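PDB 3KLJ: NADH-rubredoxin oxidoreductase from Clostridium acetobutylicum, which catalyses the NADH-dependent reduction of rubredoxin through a bound FAD, passing electrons into the dioxygen-scavenging chain of this obligate anaerobe. Local coordinates for residues A[20-25]-A[69-74]; A[41-46]-A[59-64]. All coordinates share one frame; numbering follows the deposited sequence.

Interaction 1: A[20-25]-A[69-74]; sequences AGFSAA and NDWYEK. With FAD (flavin-adenine dinucleotide), chain B.
F22, on helix 19-28, meets W71 and Y72 of helix 69-74, and aromatic packing carries most of the contact. CE1 of F22 lies over one face of the W71 indole, 3.6 Å from W71 CH2 and equally near W71 CZ3. The two side chains cross at about a right angle, but the planes of the F22 ring and the six-membered ring of W71 are inclined at 48° with centroids 5.3 Å apart, an oblique aromatic pair. A chi1 of 166° sets CG of F22 opposite its own backbone N and carries the ring across to the other helix.

Y72 adds a second contact: its hydroxyl oxygen OH lies 3.5 Å from F22 CD1, and its ring carbon CZ follows at 4.2 Å from the same atom. Within helix 69-74 the two partners of F22 also brace each other, since W71 CE3 sits 3.7 Å above the Y72 ring plane, over its centre. K67 also touches F22, while P45 and M37 touch Y72.

Hydrogen bonding belongs to the N-terminal turn of helix 19-28: A20 N donates to FAD O1P over 2.7 Å, with an N-H...O angle of 156°. The amide lies beside G21, the last glycine of a GxGxxG sequence. This pyrophosphate-binding strand-turn-helix is characteristic of the Rossmann-type FAD-binding domain of the glutathione reductase fold.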
# COMPACT_ATOMS: atom_id res chain seq x y z
N ALA A 20 8.80 -7.33 -0.68
CA ALA A 20 10.01 -6.70 -1.21
C ALA A 20 11.25 -7.48 -0.84
O ALA A 20 12.05 -7.83 -1.72
CB ALA A 20 10.14 -5.23 -0.77
N GLY A 21 11.41 -7.76 0.46
CA GLY A 21 12.47 -8.63 0.95
C GLY A 21 12.52 -9.98 0.25
O GLY A 21 13.59 -10.44 -0.17
N PHE A 22 11.36 -10.62 0.12
CA PHE A 22 11.30 -11.89 -0.58
C PHE A 22 11.85 -11.79 -2.01
O PHE A 22 12.69 -12.60 -2.41
CB PHE A 22 9.89 -12.49 -0.63
CG PHE A 22 9.78 -13.60 -1.62
CD1 PHE A 22 10.25 -14.87 -1.30
CD2 PHE A 22 9.30 -13.35 -2.90
CE1 PHE A 22 10.19 -15.89 -2.23
CE2 PHE A 22 9.24 -14.38 -3.84
CZ PHE A 22 9.69 -15.65 -3.51
N SER A 23 11.37 -10.80 -2.76
CA SER A 23 11.81 -10.59 -4.14
C SER A 23 13.32 -10.39 -4.24
O SER A 23 13.96 -10.87 -5.17
CB SER A 23 11.06 -9.42 -4.77
OG SER A 23 11.37 -9.33 -6.15
N ALA A 24 13.91 -9.67 -3.28
CA ALA A 24 15.37 -9.50 -3.25
C ALA A 24 16.10 -10.83 -3.04
O ALA A 24 17.07 -11.13 -3.74
CB ALA A 24 15.79 -8.50 -2.21
N ALA A 25 15.63 -11.62 -2.07
CA ALA A 25 16.20 -12.95 -1.81
C ALA A 25 16.16 -13.81 -3.06
O ALA A 25 17.19 -14.32 -3.51
CB ALA A 25 15.49 -13.64 -0.64
N ASN A 69 7.99 -23.06 3.99
CA ASN A 69 9.29 -23.28 4.65
C ASN A 69 10.31 -24.01 3.78
O ASN A 69 11.46 -23.60 3.70
CB ASN A 69 9.10 -24.05 5.96
CG ASN A 69 9.03 -23.14 7.17
OD1 ASN A 69 10.06 -22.78 7.74
ND2 ASN A 69 7.82 -22.77 7.56
N ASP A 70 9.85 -25.11 3.16
CA ASP A 70 10.72 -25.97 2.36
C ASP A 70 11.45 -25.22 1.24
O ASP A 70 12.57 -25.60 0.87
CB ASP A 70 9.93 -27.14 1.78
CG ASP A 70 10.80 -28.34 1.49
OD1 ASP A 70 11.98 -28.34 1.91
OD2 ASP A 70 10.31 -29.29 0.84
N TRP A 71 10.84 -24.17 0.72
CA TRP A 71 11.46 -23.39 -0.34
C TRP A 71 12.73 -22.68 0.14
O TRP A 71 13.74 -22.69 -0.56
CB TRP A 71 10.47 -22.39 -0.92
CG TRP A 71 10.97 -21.65 -2.11
CD1 TRP A 71 10.84 -22.03 -3.42
CD2 TRP A 71 11.66 -20.40 -2.12
NE1 TRP A 71 11.41 -21.08 -4.24
CE2 TRP A 71 11.93 -20.08 -3.47
CE3 TRP A 71 12.09 -19.52 -1.11
CZ2 TRP A 71 12.61 -18.91 -3.84
CZ3 TRP A 71 12.76 -18.36 -1.48
CH2 TRP A 71 13.00 -18.06 -2.84
N TYR A 72 12.66 -22.07 1.33
CA TYR A 72 13.81 -21.35 1.90
C TYR A 72 14.94 -22.29 2.28
O TYR A 72 16.12 -21.92 2.18
CB TYR A 72 13.40 -20.50 3.10
CG TYR A 72 12.42 -19.40 2.75
CD1 TYR A 72 12.86 -18.14 2.35
CD2 TYR A 72 11.04 -19.64 2.80
CE1 TYR A 72 11.95 -17.14 2.02
CE2 TYR A 72 10.12 -18.65 2.46
CZ TYR A 72 10.58 -17.41 2.08
OH TYR A 72 9.67 -16.44 1.76
N GLU A 73 14.59 -23.50 2.73
CA GLU A 73 15.57 -24.53 3.07
C GLU A 73 16.25 -25.13 1.83
O GLU A 73 17.47 -25.23 1.78
CB GLU A 73 14.94 -25.65 3.92
CG GLU A 73 14.85 -25.31 5.40
CD GLU A 73 14.23 -26.42 6.23
OE1 GLU A 73 14.52 -27.61 5.97
OE2 GLU A 73 13.47 -26.10 7.16
N LYS A 74 15.44 -25.52 0.84
CA LYS A 74 15.96 -26.03 -0.44
C LYS A 74 16.90 -25.01 -1.09
O LYS A 74 17.90 -25.39 -1.70
CB LYS A 74 14.80 -26.36 -1.39
CG LYS A 74 14.92 -27.71 -2.07
CD LYS A 74 14.56 -28.86 -1.12
CE LYS A 74 14.62 -30.23 -1.79
NZ LYS A 74 16.03 -30.67 -2.01
PA FAD B . 5.86 -5.13 3.95
O1A FAD B . 5.31 -4.20 5.01
O2A FAD B . 4.80 -5.96 3.29
O5B FAD B . 6.97 -6.07 4.60
C5B FAD B . 8.00 -5.54 5.42
C4B FAD B . 8.34 -6.54 6.52
O4B FAD B . 9.46 -6.06 7.27
C3B FAD B . 7.19 -6.68 7.51
O3B FAD B . 6.90 -8.06 7.68
C2B FAD B . 7.68 -6.05 8.80
O2B FAD B . 7.23 -6.74 9.94
C1B FAD B . 9.19 -6.18 8.66
N9A FAD B . 9.94 -5.17 9.43
C8A FAD B . 9.59 -3.87 9.68
N7A FAD B . 10.56 -3.30 10.43
C5A FAD B . 11.53 -4.20 10.66
C6A FAD B . 12.73 -4.14 11.36
N6A FAD B . 12.97 -3.12 12.19
N1A FAD B . 13.53 -5.27 11.42
C2A FAD B . 13.15 -6.44 10.80
N3A FAD B . 11.96 -6.50 10.11
C4A FAD B . 11.16 -5.39 10.04
N1 FAD B . -0.96 -2.99 -2.53
C2 FAD B . -1.43 -3.01 -3.83
O2 FAD B . -0.67 -2.73 -4.74
N3 FAD B . -2.73 -3.36 -4.10
C4 FAD B . -3.59 -3.69 -3.08
O4 FAD B . -4.75 -3.98 -3.36
C4X FAD B . -3.13 -3.66 -1.75
N5 FAD B . -3.97 -3.99 -0.70
C5X FAD B . -3.51 -3.97 0.60
C6 FAD B . -4.36 -4.30 1.66
C7 FAD B . -3.87 -4.28 2.98
C7M FAD B . -4.78 -4.63 4.12
C8 FAD B . -2.55 -3.93 3.23
C8M FAD B . -2.00 -3.89 4.64
C9 FAD B . -1.71 -3.59 2.18
C9A FAD B . -2.18 -3.62 0.86
N10 FAD B . -1.33 -3.29 -0.19
C10 FAD B . -1.80 -3.31 -1.49
C1' FAD B . 0.08 -2.89 0.08
C2' FAD B . 1.06 -4.03 -0.12
O2' FAD B . 0.79 -5.03 0.84
C3' FAD B . 2.45 -3.46 0.07
O3' FAD B . 2.74 -2.54 -0.97
C4' FAD B . 3.54 -4.52 0.09
O4' FAD B . 3.27 -5.49 1.10
C5' FAD B . 4.87 -3.85 0.41
O5' FAD B . 5.81 -4.86 0.61
P FAD B . 7.14 -4.55 1.43
O1P FAD B . 8.01 -5.80 1.45
O2P FAD B . 7.83 -3.32 0.91
O3P FAD B . 6.64 -4.17 2.92

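Interaction 2: A[41-46]-A[59-64]; sequences EKYLPY and KSIDDI. With FAD (flavin-adenine dinucleotide), chain B.
I61 fits against Y43 and Y46 where two loops of the FAD-binding domain of this glutathione reductase-type fold come together. Its side chain crosses that of Y46 at about a right angle, with I61 CD1 3.6 Å from Y46 CD1. Toward Y43 the approach is oblique: I61 CG1 lies 3.7 Å from Y43 CD1, while I61 CD1 also packs near Y43 CB. The I61 chi1 of 179° extends CG1 away from its own backbone N, so that the CG1-CD1 branch reaches both tyrosines.

I64 takes a different attitude, running next to Y46 in the same direction, and its CD1 comes within 3.6 Å of Y46 CD2. The CD1 methyls of the two isoleucines thus meet the Y46 ring at both of its CD carbons. The backbones are close here too, the CA atoms of Y46 and I64 being 5.4 Å apart.

Beyond this apolar part, the polar ends turn elsewhere. Y43 OH is hydrogen-bonded to D134, and the Y43 ring meets Y133 edge-to-face. Y46 OH has R48 and Y133 N as further partners, and R48 also forms a salt bridge with E41, an FAD-binding residue whose OE2 is 2.8 Å from the ribose hydroxyl O3B of FAD. The other oxygen of that carboxylate, E41 OE1, lies at the edge of the Y46 ring and in its plane, 2.5 Å from Y46 OH, a modelled distance so short that its exact value is doubtful.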
# COMPACT_ATOMS: atom_id res chain seq x y z
N GLU A 41 7.97 -10.25 12.16
CA GLU A 41 6.81 -11.13 12.32
C GLU A 41 7.23 -12.59 12.49
O GLU A 41 8.37 -12.96 12.19
CB GLU A 41 5.86 -11.01 11.11
CG GLU A 41 5.47 -9.58 10.73
CD GLU A 41 4.34 -9.52 9.69
OE1 GLU A 41 3.37 -10.29 9.81
OE2 GLU A 41 4.42 -8.69 8.77
N LYS A 42 6.31 -13.43 12.97
CA LYS A 42 6.61 -14.84 13.18
C LYS A 42 6.26 -15.71 11.97
O LYS A 42 6.30 -16.94 12.04
CB LYS A 42 5.96 -15.37 14.47
CG LYS A 42 4.47 -15.08 14.62
CD LYS A 42 3.96 -15.54 15.99
CE LYS A 42 2.64 -14.87 16.35
NZ LYS A 42 2.83 -13.43 16.72
N TYR A 43 5.95 -15.05 10.85
CA TYR A 43 5.55 -15.72 9.61
C TYR A 43 6.51 -15.40 8.48
O TYR A 43 7.11 -14.32 8.44
CB TYR A 43 4.11 -15.31 9.21
CG TYR A 43 3.14 -15.34 10.38
CD1 TYR A 43 2.73 -16.55 10.94
CD2 TYR A 43 2.67 -14.15 10.96
CE1 TYR A 43 1.86 -16.59 12.03
CE2 TYR A 43 1.79 -14.18 12.04
CZ TYR A 43 1.40 -15.40 12.58
OH TYR A 43 0.53 -15.44 13.65
N LEU A 44 6.67 -16.36 7.57
CA LEU A 44 7.39 -16.14 6.31
C LEU A 44 6.70 -15.06 5.46
O LEU A 44 5.55 -14.70 5.74
CB LEU A 44 7.48 -17.46 5.55
CG LEU A 44 8.69 -18.40 5.75
CD1 LEU A 44 9.71 -17.95 6.81
CD2 LEU A 44 8.27 -19.84 5.96
N PRO A 45 7.40 -14.53 4.44
CA PRO A 45 6.78 -13.57 3.53
C PRO A 45 5.42 -14.02 3.01
O PRO A 45 5.28 -15.14 2.50
CB PRO A 45 7.78 -13.47 2.39
CG PRO A 45 9.10 -13.60 3.09
CD PRO A 45 8.86 -14.56 4.25
N TYR A 46 4.43 -13.14 3.12
CA TYR A 46 3.09 -13.44 2.63
C TYR A 46 2.52 -12.32 1.77
O TYR A 46 2.98 -11.17 1.85
CB TYR A 46 2.16 -13.80 3.78
CG TYR A 46 2.06 -12.77 4.90
CD1 TYR A 46 2.88 -12.85 6.03
CD2 TYR A 46 1.12 -11.74 4.84
CE1 TYR A 46 2.77 -11.93 7.08
CE2 TYR A 46 1.00 -10.81 5.87
CZ TYR A 46 1.82 -10.91 6.99
OH TYR A 46 1.69 -9.99 8.01
N LYS A 59 -9.61 -17.75 5.62
CA LYS A 59 -8.33 -18.34 5.22
C LYS A 59 -7.29 -18.11 6.31
O LYS A 59 -7.43 -17.20 7.13
CB LYS A 59 -7.87 -17.76 3.87
CG LYS A 59 -8.67 -18.35 2.68
CD LYS A 59 -8.25 -17.74 1.35
CE LYS A 59 -9.00 -18.42 0.20
NZ LYS A 59 -8.78 -19.89 0.17
N SER A 60 -6.26 -18.96 6.35
CA SER A 60 -5.18 -18.81 7.33
C SER A 60 -3.89 -18.29 6.70
O SER A 60 -3.86 -17.98 5.49
CB SER A 60 -4.94 -20.13 8.08
OG SER A 60 -4.50 -21.14 7.19
N ILE A 61 -2.85 -18.17 7.52
CA ILE A 61 -1.55 -17.68 7.06
C ILE A 61 -1.00 -18.55 5.92
O ILE A 61 -0.50 -18.03 4.92
CB ILE A 61 -0.51 -17.53 8.24
CG1 ILE A 61 0.86 -17.03 7.73
CG2 ILE A 61 -0.34 -18.84 9.04
CD1 ILE A 61 0.88 -15.60 7.19
N ASP A 62 -1.14 -19.86 6.09
CA ASP A 62 -0.68 -20.83 5.10
C ASP A 62 -1.22 -20.59 3.69
O ASP A 62 -0.51 -20.86 2.71
CB ASP A 62 -1.02 -22.23 5.59
CG ASP A 62 -0.67 -22.42 7.05
OD1 ASP A 62 0.52 -22.18 7.40
OD2 ASP A 62 -1.56 -22.80 7.85
N ASP A 63 -2.44 -20.07 3.59
CA ASP A 63 -3.07 -19.81 2.30
C ASP A 63 -2.54 -18.57 1.59
O ASP A 63 -2.80 -18.39 0.40
CB ASP A 63 -4.58 -19.65 2.44
CG ASP A 63 -5.22 -20.81 3.14
OD1 ASP A 63 -4.89 -21.97 2.82
OD2 ASP A 63 -6.06 -20.55 4.03
N ILE A 64 -1.82 -17.70 2.32
CA ILE A 64 -1.33 -16.45 1.73
C ILE A 64 0.20 -16.30 1.69
O ILE A 64 0.70 -15.31 1.15
CB ILE A 64 -2.00 -15.17 2.33
CG1 ILE A 64 -1.71 -15.04 3.84
CG2 ILE A 64 -3.51 -15.13 2.01
CD1 ILE A 64 -1.95 -13.63 4.37
PA FAD B . 5.86 -5.13 3.95
O1A FAD B . 5.31 -4.20 5.01
O2A FAD B . 4.80 -5.96 3.29
O5B FAD B . 6.97 -6.07 4.60
C5B FAD B . 8.00 -5.54 5.42
C4B FAD B . 8.34 -6.54 6.52
O4B FAD B . 9.46 -6.06 7.27
C3B FAD B . 7.19 -6.68 7.51
O3B FAD B . 6.90 -8.06 7.68
C2B FAD B . 7.68 -6.05 8.80
O2B FAD B . 7.23 -6.74 9.94
C1B FAD B . 9.19 -6.18 8.66
N9A FAD B . 9.94 -5.17 9.43
C8A FAD B . 9.59 -3.87 9.68
N7A FAD B . 10.56 -3.30 10.43
C5A FAD B . 11.53 -4.20 10.66
C6A FAD B . 12.73 -4.14 11.36
N6A FAD B . 12.97 -3.12 12.19
N1A FAD B . 13.53 -5.27 11.42
C2A FAD B . 13.15 -6.44 10.80
N3A FAD B . 11.96 -6.50 10.11
C4A FAD B . 11.16 -5.39 10.04
N1 FAD B . -0.96 -2.99 -2.53
C2 FAD B . -1.43 -3.01 -3.83
O2 FAD B . -0.67 -2.73 -4.74
N3 FAD B . -2.73 -3.36 -4.10
C4 FAD B . -3.59 -3.69 -3.08
O4 FAD B . -4.75 -3.98 -3.36
C4X FAD B . -3.13 -3.66 -1.75
N5 FAD B . -3.97 -3.99 -0.70
C5X FAD B . -3.51 -3.97 0.60
C6 FAD B . -4.36 -4.30 1.66
C7 FAD B . -3.87 -4.28 2.98
C7M FAD B . -4.78 -4.63 4.12
C8 FAD B . -2.55 -3.93 3.23
C8M FAD B . -2.00 -3.89 4.64
C9 FAD B . -1.71 -3.59 2.18
C9A FAD B . -2.18 -3.62 0.86
N10 FAD B . -1.33 -3.29 -0.19
C10 FAD B . -1.80 -3.31 -1.49
C1' FAD B . 0.08 -2.89 0.08
C2' FAD B . 1.06 -4.03 -0.12
O2' FAD B . 0.79 -5.03 0.84
C3' FAD B . 2.45 -3.46 0.07
O3' FAD B . 2.74 -2.54 -0.97
C4' FAD B . 3.54 -4.52 0.09
O4' FAD B . 3.27 -5.49 1.10
C5' FAD B . 4.87 -3.85 0.41
O5' FAD B . 5.81 -4.86 0.61
P FAD B . 7.14 -4.55 1.43
O1P FAD B . 8.01 -5.80 1.45
O2P FAD B . 7.83 -3.32 0.91
O3P FAD B . 6.64 -4.17 2.92

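Overall arrangement
From the N terminus, the chain runs through strand 12-15 into helix 19-28, the first half of interaction 1, then along strand 35-38 to the loop 41-46. Helix 51-56 follows, and 59-64 returns to that loop, so interaction 2 closes first, with 12 residues between its segments. Helix 69-74 then comes back to helix 19-28 and closes the wider loop of 43 residues. Interaction 2 therefore falls entirely within the stretch that interaction 1 spans, without crossing. They touch directly, F22 CB lying 3.8 Å from P45 CB, so the helix after the first strand, the loop after strand 35-38 and the helix before strand 78-80 are joined in the FAD-binding domain. FAD contacts both, at A20 and E41.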